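Local coordinates for protein PlaB phospholipase (Legionella pneumophila, PDB 6ZTI) that is a virulence-linked phospholipase of the alpha/beta-hydrolase class that binds NAD(H), which drives tetramer formation and thereby controls its activity, at residues 200-205 with 322-327; 263-266 with 270-273; 316-321 with 337-342. One frame throughout, in Å; residues are numbered along the deposited sequence.

Contact 1: 200-205 with 322-327; sequences IDRQFY and HKEFVK. With SND (thionicotinamide-adenine-dinucleotide), chain I.
Arg202 serves two very different partners at once: its guanidinium reaches across to the carboxylate of Glu324, while its backbone O takes the thioamide nitrogen of a bound thio-NAD. The salt bridge is two-pronged but uneven. NH2 of Arg202 gives a nearly straight bond to OE1 of Glu324 (3.0 Å, 169° at the hydrogen), whereas NE of Arg202 reaches OE2 of Glu324 only weakly, at 3.3 Å. The two flat groups are turned 44° against each other, and OE1 is approached from above the carboxylate plane although it lies in the plane of the guanidinium. Glu324 gets there because CG is anti to its backbone N (chi1 176°) and the rest of the chain is extended. A water held between OE1 of Glu324 and the backbone N of Ile200 adds a second link. Val326, also turned toward the loop, sets CG2 4.0 Å from CD of Arg202. Residues 323-327 form one arm of a two-stranded antiparallel hairpin, whose other strand supplies Tyr335 for a cation-pi contact with the same arginine. On the ligand side, O of Arg202 lies 3.1 Å from N7N of thio-NAD, and Tyr205, an aromatic suited to a flat heterocycle, lays one ring face against the thionicotinamide ring, with C4N over its centre. Leu362, Glu370, Gln371, Gly376 and Tyr393 of the second subunit bind the ligand too.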
loop_
_atom_site.group_PDB
_atom_site.type_symbol
_atom_site.label_atom_id
_atom_site.label_comp_id
_atom_site.label_asym_id
_atom_site.label_seq_id
_atom_site.Cartn_x
_atom_site.Cartn_y
_atom_site.Cartn_z
ATOM N N ILE B 200 -5.501 -18.827 -31.379
ATOM C CA ILE B 200 -6.180 -18.913 -30.089
ATOM C C ILE B 200 -6.961 -20.212 -30.066
ATOM O O ILE B 200 -7.672 -20.534 -31.026
ATOM C CB ILE B 200 -7.121 -17.719 -29.853
ATOM C CG1 ILE B 200 -6.369 -16.391 -29.933
ATOM C CG2 ILE B 200 -7.829 -17.874 -28.500
ATOM C CD1 ILE B 200 -5.172 -16.280 -29.000
ATOM N N ASP B 201 -6.825 -20.974 -28.987
ATOM C CA ASP B 201 -7.749 -22.084 -28.777
ATOM C C ASP B 201 -8.990 -21.466 -28.141
ATOM O O ASP B 201 -9.020 -21.178 -26.940
ATOM C CB ASP B 201 -7.157 -23.197 -27.924
ATOM C CG ASP B 201 -8.072 -24.429 -27.876
ATOM O OD1 ASP B 201 -9.283 -24.266 -28.122
ATOM O OD2 ASP B 201 -7.603 -25.556 -27.614
ATOM N N ARG B 202 -10.017 -21.250 -28.961
ATOM C CA ARG B 202 -11.145 -20.420 -28.555
ATOM C C ARG B 202 -12.032 -21.103 -27.528
ATOM O O ARG B 202 -12.893 -20.435 -26.944
ATOM C CB ARG B 202 -11.939 -20.010 -29.800
ATOM C CG ARG B 202 -11.068 -19.204 -30.771
ATOM C CD ARG B 202 -11.847 -18.230 -31.625
ATOM N NE ARG B 202 -10.933 -17.426 -32.413
ATOM C CZ ARG B 202 -10.349 -16.316 -31.977
ATOM N NH1 ARG B 202 -10.592 -15.856 -30.753
ATOM N NH2 ARG B 202 -9.517 -15.665 -32.769
ATOM N N GLN B 203 -11.835 -22.404 -27.295
ATOM C CA GLN B 203 -12.512 -23.085 -26.197
ATOM C C GLN B 203 -12.023 -22.613 -24.838
ATOM O O GLN B 203 -12.701 -22.848 -23.835
ATOM C CB GLN B 203 -12.300 -24.598 -26.285
ATOM C CG GLN B 203 -12.873 -25.252 -27.511
ATOM C CD GLN B 203 -12.892 -26.769 -27.395
ATOM O OE1 GLN B 203 -12.367 -27.338 -26.433
ATOM N NE2 GLN B 203 -13.508 -27.430 -28.369
ATOM N N PHE B 204 -10.862 -21.971 -24.779
ATOM C CA PHE B 204 -10.238 -21.602 -23.517
ATOM C C PHE B 204 -10.092 -20.091 -23.399
ATOM O O PHE B 204 -9.121 -19.581 -22.840
ATOM C CB PHE B 204 -8.880 -22.287 -23.366
ATOM C CG PHE B 204 -8.943 -23.794 -23.422
ATOM C CD1 PHE B 204 -10.119 -24.474 -23.127
ATOM C CD2 PHE B 204 -7.821 -24.531 -23.768
ATOM C CE1 PHE B 204 -10.175 -25.863 -23.182
ATOM C CE2 PHE B 204 -7.871 -25.919 -23.822
ATOM C CZ PHE B 204 -9.051 -26.583 -23.529
ATOM N N TYR B 205 -11.062 -19.357 -23.923
ATOM C CA TYR B 205 -11.099 -17.913 -23.745
ATOM C C TYR B 205 -11.753 -17.592 -22.409
ATOM O O TYR B 205 -12.853 -18.068 -22.121
ATOM C CB TYR B 205 -11.882 -17.266 -24.883
ATOM C CG TYR B 205 -11.898 -15.755 -24.873
ATOM C CD1 TYR B 205 -10.750 -15.026 -25.147
ATOM C CD2 TYR B 205 -13.071 -15.060 -24.616
ATOM C CE1 TYR B 205 -10.759 -13.648 -25.149
ATOM C CE2 TYR B 205 -13.094 -13.667 -24.630
ATOM C CZ TYR B 205 -11.930 -12.973 -24.899
ATOM O OH TYR B 205 -11.941 -11.596 -24.908
ATOM N N HIS B 322 -4.678 -14.423 -41.461
ATOM C CA HIS B 322 -5.058 -13.024 -41.316
ATOM C C HIS B 322 -6.534 -12.870 -40.978
ATOM O O HIS B 322 -6.910 -11.980 -40.207
ATOM C CB HIS B 322 -4.727 -12.291 -42.603
ATOM C CG HIS B 322 -5.209 -10.883 -42.639
ATOM N ND1 HIS B 322 -6.027 -10.408 -43.640
ATOM C CD2 HIS B 322 -4.982 -9.838 -41.810
ATOM C CE1 HIS B 322 -6.284 -9.130 -43.426
ATOM N NE2 HIS B 322 -5.661 -8.761 -42.324
ATOM N N LYS B 323 -7.391 -13.695 -41.577
ATOM C CA LYS B 323 -8.825 -13.664 -41.311
ATOM C C LYS B 323 -9.287 -15.052 -40.899
ATOM O O LYS B 323 -8.949 -16.043 -41.549
ATOM C CB LYS B 323 -9.627 -13.199 -42.531
ATOM C CG LYS B 323 -9.535 -11.715 -42.786
ATOM C CD LYS B 323 -10.543 -11.299 -43.853
ATOM C CE LYS B 323 -10.011 -10.194 -44.765
ATOM N NZ LYS B 323 -10.427 -8.826 -44.326
ATOM N N GLU B 324 -10.068 -15.109 -39.831
ATOM C CA GLU B 324 -10.592 -16.349 -39.280
ATOM C C GLU B 324 -12.081 -16.156 -39.055
ATOM O O GLU B 324 -12.492 -15.152 -38.463
ATOM C CB GLU B 324 -9.877 -16.688 -37.968
ATOM C CG GLU B 324 -10.387 -17.921 -37.209
ATOM C CD GLU B 324 -9.789 -18.008 -35.808
ATOM O OE1 GLU B 324 -9.138 -17.019 -35.386
ATOM O OE2 GLU B 324 -9.962 -19.047 -35.134
ATOM N N PHE B 325 -12.882 -17.101 -39.542
ATOM C CA PHE B 325 -14.332 -17.067 -39.397
ATOM C C PHE B 325 -14.752 -18.244 -38.532
ATOM O O PHE B 325 -14.422 -19.394 -38.845
ATOM C CB PHE B 325 -15.029 -17.112 -40.760
ATOM C CG PHE B 325 -14.812 -15.873 -41.579
ATOM C CD1 PHE B 325 -13.692 -15.746 -42.391
ATOM C CD2 PHE B 325 -15.709 -14.829 -41.522
ATOM C CE1 PHE B 325 -13.480 -14.597 -43.132
ATOM C CE2 PHE B 325 -15.504 -13.678 -42.263
ATOM C CZ PHE B 325 -14.387 -13.565 -43.070
ATOM N N VAL B 326 -15.464 -17.956 -37.446
ATOM C CA VAL B 326 -15.903 -18.968 -36.490
ATOM C C VAL B 326 -17.420 -19.009 -36.512
ATOM O O VAL B 326 -18.079 -18.019 -36.168
ATOM C CB VAL B 326 -15.389 -18.674 -35.075
ATOM C CG1 VAL B 326 -15.768 -19.801 -34.149
ATOM C CG2 VAL B 326 -13.896 -18.469 -35.101
ATOM N N LYS B 327 -17.974 -20.154 -36.901
ATOM C CA LYS B 327 -19.408 -20.313 -37.082
ATOM C C LYS B 327 -19.985 -21.149 -35.950
ATOM O O LYS B 327 -19.439 -22.202 -35.602
ATOM C CB LYS B 327 -19.729 -20.966 -38.429
ATOM C CG LYS B 327 -19.892 -19.972 -39.562
ATOM C CD LYS B 327 -20.513 -20.609 -40.802
ATOM C CE LYS B 327 -19.451 -21.020 -41.812
ATOM N NZ LYS B 327 -20.032 -21.649 -43.031
HETATM P PA SND I . -13.898 -8.845 -25.925
HETATM O O1A SND I . -13.943 -10.331 -25.707
HETATM O O2A SND I . -12.601 -8.306 -26.488
HETATM O O5B SND I . -14.228 -8.062 -24.542
HETATM C C5B SND I . -14.051 -6.642 -24.366
HETATM C C4B SND I . -13.964 -6.446 -22.871
HETATM O O4B SND I . -15.138 -7.028 -22.254
HETATM C C3B SND I . -12.779 -7.126 -22.195
HETATM O O3B SND I . -12.385 -6.442 -21.015
HETATM C C2B SND I . -13.343 -8.501 -21.853
HETATM O O2B SND I . -12.642 -9.111 -20.778
HETATM C C1B SND I . -14.769 -8.126 -21.443
HETATM N N9A SND I . -15.765 -9.182 -21.618
HETATM C C8A SND I . -15.853 -10.078 -22.652
HETATM N N7A SND I . -16.841 -10.931 -22.535
HETATM C C5A SND I . -17.448 -10.572 -21.342
HETATM C C6A SND I . -18.546 -11.099 -20.637
HETATM N N6A SND I . -19.254 -12.154 -21.048
HETATM N N1A SND I . -18.889 -10.507 -19.472
HETATM C C2A SND I . -18.172 -9.464 -19.045
HETATM N N3A SND I . -17.108 -8.893 -19.614
HETATM C C4A SND I . -16.797 -9.493 -20.768
HETATM O O3 SND I . -15.111 -8.310 -26.800
HETATM P PN SND I . -15.989 -8.790 -28.046
HETATM O O1N SND I . -15.096 -9.438 -29.028
HETATM O O2N SND I . -16.836 -7.660 -28.481
HETATM O O5D SND I . -16.870 -9.898 -27.315
HETATM C C5D SND I . -18.137 -10.347 -27.817
HETATM C C4D SND I . -18.348 -11.737 -27.275
HETATM O O4D SND I . -17.396 -12.646 -27.876
HETATM C C3D SND I . -18.175 -11.874 -25.760
HETATM O O3D SND I . -19.231 -12.683 -25.265
HETATM C C2D SND I . -16.790 -12.515 -25.629
HETATM O O2D SND I . -16.614 -13.308 -24.462
HETATM C C1D SND I . -16.773 -13.391 -26.870
HETATM N N1N SND I . -15.363 -13.643 -27.285
HETATM C C2N SND I . -14.990 -14.931 -27.364
HETATM C C3N SND I . -13.728 -15.257 -27.816
HETATM C C7N SND I . -13.278 -16.673 -27.872
HETATM S S7N SND I . -11.797 -17.064 -28.520
HETATM N N7N SND I . -14.097 -17.578 -27.378
HETATM C C4N SND I . -12.870 -14.232 -28.186
HETATM C C5N SND I . -13.273 -12.914 -28.075
HETATM C C6N SND I . -14.533 -12.635 -27.614
HETATM O O HOH W 1 -6.510 -17.086 -33.654
#

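Contact 2: 263-266 with 270-273; sequences GLSH and NIGI
Ile271 meets Gly263 first, its CB lying 3.5 Å from the glycine O. Its CG1 sits between the backbone N and the carbonyl carbon (chi1 57°), which turns CG1 and CD1 onto the side chain of Ser265; OG of Ser265 is 3.3 Å from CG1 of Ile271. A branched aliphatic residue can thus touch glycine and serine together. The carbonyl O of Ile271 then takes the backbone N-H of Ser265 at 2.8 Å, the donor standing above the carbonyl plane, and CA of Leu264 makes a C-H...O approach to the same oxygen. Gly272 pairs with Ser265 in a single beta bridge, their CA atoms 4.8 Å apart; it adds no side chain, and its CA passes 4.1 Å from C of His266. At Ile273 the backbone N returns a weak bond to O of Ser265 (2.9 Å). The side chains of Ile273 and Leu264 cross at about a right angle, CG1 of Ile273 4.1 Å from CD1 of Leu264, while CG2 of Ile273 packs against O of His266. This loop, closed by a bridge of the parallel type, follows strand 257-261, an edge strand of the parallel alpha/beta-hydrolase sheet, and precedes helix 286-296, where Thr287 bonds the carbonyl of Ile273; His266 meets His99 and weakly bonds Ser100, at the end of strand 93-99, a Ser-His placement consistent with alpha/beta-hydrolase active sites.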
loop_
_atom_site.group_PDB
_atom_site.type_symbol
_atom_site.label_atom_id
_atom_site.label_comp_id
_atom_site.label_asym_id
_atom_site.label_seq_id
_atom_site.Cartn_x
_atom_site.Cartn_y
_atom_site.Cartn_z
ATOM N N GLY B 263 -1.562 -22.803 -37.123
ATOM C CA GLY B 263 -2.644 -23.523 -36.474
ATOM C C GLY B 263 -2.389 -23.950 -35.053
ATOM O O GLY B 263 -3.054 -24.868 -34.562
ATOM N N LEU B 264 -1.467 -23.301 -34.361
ATOM C CA LEU B 264 -0.969 -23.780 -33.080
ATOM C C LEU B 264 -1.142 -22.721 -31.999
ATOM O O LEU B 264 -0.792 -21.552 -32.204
ATOM C CB LEU B 264 0.500 -24.179 -33.214
ATOM C CG LEU B 264 0.825 -25.345 -34.156
ATOM C CD1 LEU B 264 2.309 -25.572 -34.151
ATOM C CD2 LEU B 264 0.106 -26.609 -33.736
ATOM N N SER B 265 -1.670 -23.139 -30.843
ATOM C CA SER B 265 -1.874 -22.280 -29.686
ATOM C C SER B 265 -0.809 -22.593 -28.644
ATOM O O SER B 265 0.106 -23.380 -28.878
ATOM C CB SER B 265 -3.272 -22.474 -29.103
ATOM O OG SER B 265 -3.417 -23.786 -28.568
ATOM N N HIS B 266 -0.935 -21.996 -27.461
ATOM C CA HIS B 266 0.086 -22.214 -26.441
ATOM C C HIS B 266 -0.001 -23.610 -25.835
ATOM O O HIS B 266 1.026 -24.274 -25.646
ATOM C CB HIS B 266 -0.033 -21.165 -25.340
ATOM C CG HIS B 266 1.193 -21.045 -24.482
ATOM N ND1 HIS B 266 2.379 -20.518 -24.948
ATOM C CD2 HIS B 266 1.410 -21.376 -23.186
ATOM C CE1 HIS B 266 3.275 -20.530 -23.977
ATOM N NE2 HIS B 266 2.710 -21.035 -22.895
ATOM N N ASN B 270 -5.875 -30.042 -28.063
ATOM C CA ASN B 270 -6.428 -29.735 -29.382
ATOM C C ASN B 270 -5.347 -29.209 -30.319
ATOM O O ASN B 270 -5.058 -29.810 -31.362
ATOM C CB ASN B 270 -7.559 -28.703 -29.271
ATOM C CG ASN B 270 -8.757 -29.206 -28.487
ATOM O OD1 ASN B 270 -9.183 -30.351 -28.638
ATOM N ND2 ASN B 270 -9.319 -28.334 -27.645
ATOM N N ILE B 271 -4.742 -28.071 -29.974
ATOM C CA ILE B 271 -3.791 -27.435 -30.882
ATOM C C ILE B 271 -2.615 -26.803 -30.148
ATOM O O ILE B 271 -1.952 -25.905 -30.676
ATOM C CB ILE B 271 -4.508 -26.382 -31.746
ATOM C CG1 ILE B 271 -5.205 -25.351 -30.858
ATOM C CG2 ILE B 271 -5.528 -27.035 -32.656
ATOM C CD1 ILE B 271 -5.458 -24.039 -31.570
ATOM N N GLY B 272 -2.338 -27.267 -28.933
ATOM C CA GLY B 272 -1.174 -26.777 -28.215
ATOM C C GLY B 272 0.113 -27.067 -28.968
ATOM O O GLY B 272 0.309 -28.160 -29.503
ATOM N N ILE B 273 1.022 -26.082 -28.967
ATOM C CA ILE B 273 2.208 -26.166 -29.821
ATOM C C ILE B 273 3.005 -27.448 -29.575
ATOM O O ILE B 273 3.585 -28.001 -30.517
ATOM C CB ILE B 273 3.084 -24.915 -29.651
ATOM C CG1 ILE B 273 4.288 -24.966 -30.600
ATOM C CG2 ILE B 273 3.555 -24.771 -28.217
ATOM C CD1 ILE B 273 4.933 -23.601 -30.863
#

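Contact 3: 316-321 with 337-342; sequences ETQKNE and TNRYSM
The side-chain oxygen OE1 of Gln318 is met both by a water, which donates to it at 2.6 Å, and by the aliphatic part of Arg339, whose CD lies 3.3 Å away. The contact sets the last turn of helix 300-320 beside the lead-in to strand 340-349, a member of the mixed beta-sheet, the helix end lying between this lead-in and the loop after strand 257-261. No direct hydrogen bond crosses it; waters do the joining. The one on OE1 of Gln318 also accepts from NH1 of Arg339 (3.1 Å), lying in the guanidinium plane at its edge. The long side chains cross at about a right angle: Gln318 is extended beyond CG, CG and CD of Arg339 lie against its amide, and the bend at chi3 of Arg339 (-59°) swings the guanidinium away, to the water and a salt bridge with Asp398. Glutamine suits this junction because its amide works on both ends: NE2 bonds Asn450 and Gln198. A second water lies between the carbonyl oxygens of Gln318 and Thr337. Where the helix ends, Glu321 sends its carboxylate to the backbone N of Gly263, and its carbonyl O faces CB of Thr337 at 3.8 Å. Threonine offers a hydroxyl here as well: a third water stands 2.7 Å from O of Glu321 and 2.6 Å from OG1 of Thr337.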
loop_
_atom_site.group_PDB
_atom_site.type_symbol
_atom_site.label_atom_id
_atom_site.label_comp_id
_atom_site.label_asym_id
_atom_site.label_seq_id
_atom_site.Cartn_x
_atom_site.Cartn_y
_atom_site.Cartn_z
ATOM N N GLU B 316 3.954 -17.163 -44.776
ATOM C CA GLU B 316 2.803 -17.917 -45.258
ATOM C C GLU B 316 1.747 -18.069 -44.169
ATOM O O GLU B 316 0.548 -17.900 -44.425
ATOM C CB GLU B 316 3.266 -19.289 -45.759
ATOM C CG GLU B 316 2.158 -20.222 -46.196
ATOM C CD GLU B 316 2.656 -21.643 -46.433
ATOM O OE1 GLU B 316 3.510 -22.124 -45.653
ATOM O OE2 GLU B 316 2.191 -22.284 -47.398
ATOM N N THR B 317 2.171 -18.408 -42.952
ATOM C CA THR B 317 1.234 -18.557 -41.848
ATOM C C THR B 317 0.443 -17.279 -41.628
ATOM O O THR B 317 -0.779 -17.311 -41.462
ATOM C CB THR B 317 1.988 -18.921 -40.571
ATOM O OG1 THR B 317 2.614 -20.200 -40.733
ATOM C CG2 THR B 317 1.032 -18.955 -39.369
ATOM N N GLN B 318 1.131 -16.141 -41.603
ATOM C CA GLN B 318 0.460 -14.923 -41.183
ATOM C C GLN B 318 -0.473 -14.396 -42.262
ATOM O O GLN B 318 -1.502 -13.794 -41.940
ATOM C CB GLN B 318 1.508 -13.897 -40.752
ATOM C CG GLN B 318 2.223 -14.340 -39.475
ATOM C CD GLN B 318 3.116 -13.277 -38.843
ATOM O OE1 GLN B 318 3.972 -12.677 -39.499
ATOM N NE2 GLN B 318 2.936 -13.067 -37.546
ATOM N N LYS B 319 -0.178 -14.650 -43.539
ATOM C CA LYS B 319 -1.154 -14.320 -44.575
ATOM C C LYS B 319 -2.385 -15.220 -44.478
ATOM O O LYS B 319 -3.524 -14.734 -44.526
ATOM C CB LYS B 319 -0.511 -14.427 -45.961
ATOM C CG LYS B 319 0.576 -13.403 -46.190
ATOM C CD LYS B 319 0.002 -12.071 -46.647
ATOM C CE LYS B 319 1.104 -11.122 -47.107
ATOM N NZ LYS B 319 1.964 -11.726 -48.179
ATOM N N ASN B 320 -2.173 -16.527 -44.294
ATOM C CA ASN B 320 -3.284 -17.478 -44.295
ATOM C C ASN B 320 -4.196 -17.304 -43.087
ATOM O O ASN B 320 -5.393 -17.593 -43.177
ATOM C CB ASN B 320 -2.758 -18.915 -44.321
ATOM C CG ASN B 320 -2.221 -19.324 -45.682
ATOM O OD1 ASN B 320 -2.448 -18.651 -46.682
ATOM N ND2 ASN B 320 -1.514 -20.448 -45.722
ATOM N N GLU B 321 -3.656 -16.862 -41.956
ATOM C CA GLU B 321 -4.410 -16.727 -40.719
ATOM C C GLU B 321 -4.891 -15.306 -40.486
ATOM O O GLU B 321 -5.472 -15.019 -39.430
ATOM C CB GLU B 321 -3.549 -17.203 -39.545
ATOM C CG GLU B 321 -3.110 -18.669 -39.718
ATOM C CD GLU B 321 -2.463 -19.264 -38.477
ATOM O OE1 GLU B 321 -2.065 -18.491 -37.577
ATOM O OE2 GLU B 321 -2.363 -20.510 -38.407
ATOM N N THR B 337 -6.213 -10.916 -37.639
ATOM C CA THR B 337 -4.908 -11.016 -37.002
ATOM C C THR B 337 -3.901 -10.421 -37.971
ATOM O O THR B 337 -3.719 -10.949 -39.069
ATOM C CB THR B 337 -4.561 -12.482 -36.697
ATOM O OG1 THR B 337 -5.622 -13.090 -35.942
ATOM C CG2 THR B 337 -3.267 -12.581 -35.918
ATOM N N ASN B 338 -3.260 -9.318 -37.582
ATOM C CA ASN B 338 -2.221 -8.738 -38.424
ATOM C C ASN B 338 -0.866 -9.177 -37.885
ATOM O O ASN B 338 -0.739 -10.295 -37.386
ATOM C CB ASN B 338 -2.356 -7.215 -38.476
ATOM C CG ASN B 338 -3.590 -6.769 -39.251
ATOM O OD1 ASN B 338 -3.892 -7.309 -40.311
ATOM N ND2 ASN B 338 -4.323 -5.812 -38.705
ATOM N N ARG B 339 0.149 -8.322 -37.997
ATOM C CA ARG B 339 1.445 -8.525 -37.371
ATOM C C ARG B 339 1.691 -7.352 -36.438
ATOM O O ARG B 339 1.252 -6.232 -36.713
ATOM C CB ARG B 339 2.543 -8.658 -38.423
ATOM C CG ARG B 339 2.153 -9.590 -39.545
ATOM C CD ARG B 339 3.175 -9.645 -40.628
ATOM N NE ARG B 339 3.412 -8.341 -41.227
ATOM C CZ ARG B 339 4.421 -8.080 -42.045
ATOM N NH1 ARG B 339 5.275 -9.042 -42.374
ATOM N NH2 ARG B 339 4.572 -6.858 -42.533
ATOM N N TYR B 340 2.356 -7.619 -35.309
ATOM C CA TYR B 340 2.416 -6.666 -34.209
ATOM C C TYR B 340 3.846 -6.431 -33.730
ATOM O O TYR B 340 4.725 -7.279 -33.898
ATOM C CB TYR B 340 1.510 -7.159 -33.043
ATOM C CG TYR B 340 0.090 -7.445 -33.516
ATOM C CD1 TYR B 340 -0.232 -8.652 -34.092
ATOM C CD2 TYR B 340 -0.915 -6.484 -33.422
ATOM C CE1 TYR B 340 -1.508 -8.912 -34.549
ATOM C CE2 TYR B 340 -2.184 -6.734 -33.883
ATOM C CZ TYR B 340 -2.474 -7.955 -34.441
ATOM O OH TYR B 340 -3.724 -8.245 -34.905
ATOM N N SER B 341 4.072 -5.244 -33.152
ATOM C CA SER B 341 5.346 -4.841 -32.571
ATOM C C SER B 341 5.133 -4.508 -31.100
ATOM O O SER B 341 4.093 -3.962 -30.724
ATOM C CB SER B 341 5.939 -3.635 -33.293
ATOM O OG SER B 341 6.034 -3.862 -34.691
ATOM N N MET B 342 6.115 -4.846 -30.267
ATOM C CA MET B 342 6.066 -4.551 -28.846
ATOM C C MET B 342 7.225 -3.631 -28.501
ATOM O O MET B 342 8.357 -3.840 -28.952
ATOM C CB MET B 342 6.116 -5.834 -28.020
ATOM C CG MET B 342 5.755 -5.631 -26.585
ATOM S SD MET B 342 5.326 -7.150 -25.748
ATOM C CE MET B 342 6.896 -7.553 -25.009
HETATM O O HOH W 2 -1.585 -12.897 -39.215
HETATM O O HOH W 3 4.838 -12.112 -41.875
HETATM O O HOH W 4 -7.312 -14.135 -37.630
#

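How the contacts relate
From the N terminus, the chain leaves strand 191-197 of the parallel sheet and enters 200-205, which pairs with 322-327 more than a hundred residues later. Within that long loop, contact 2 closes a tight one of its own after strand 257-261. Helix 300-320 then ends in 316-321, strand 323-327 follows directly, and the hairpin returns to 337-342, so contacts 1 and 3 cross along the chain whereas contacts 2 and 3 come in series. Physical bridges join all three: Asp201 to Asn270 between contacts 1 and 2, His322 O to Thr337 N between contacts 1 and 3, and the helix end between contacts 2 and 3. Together they tie the hydrolase sheet to the hairpin and the mixed sheet beside the dinucleotide site.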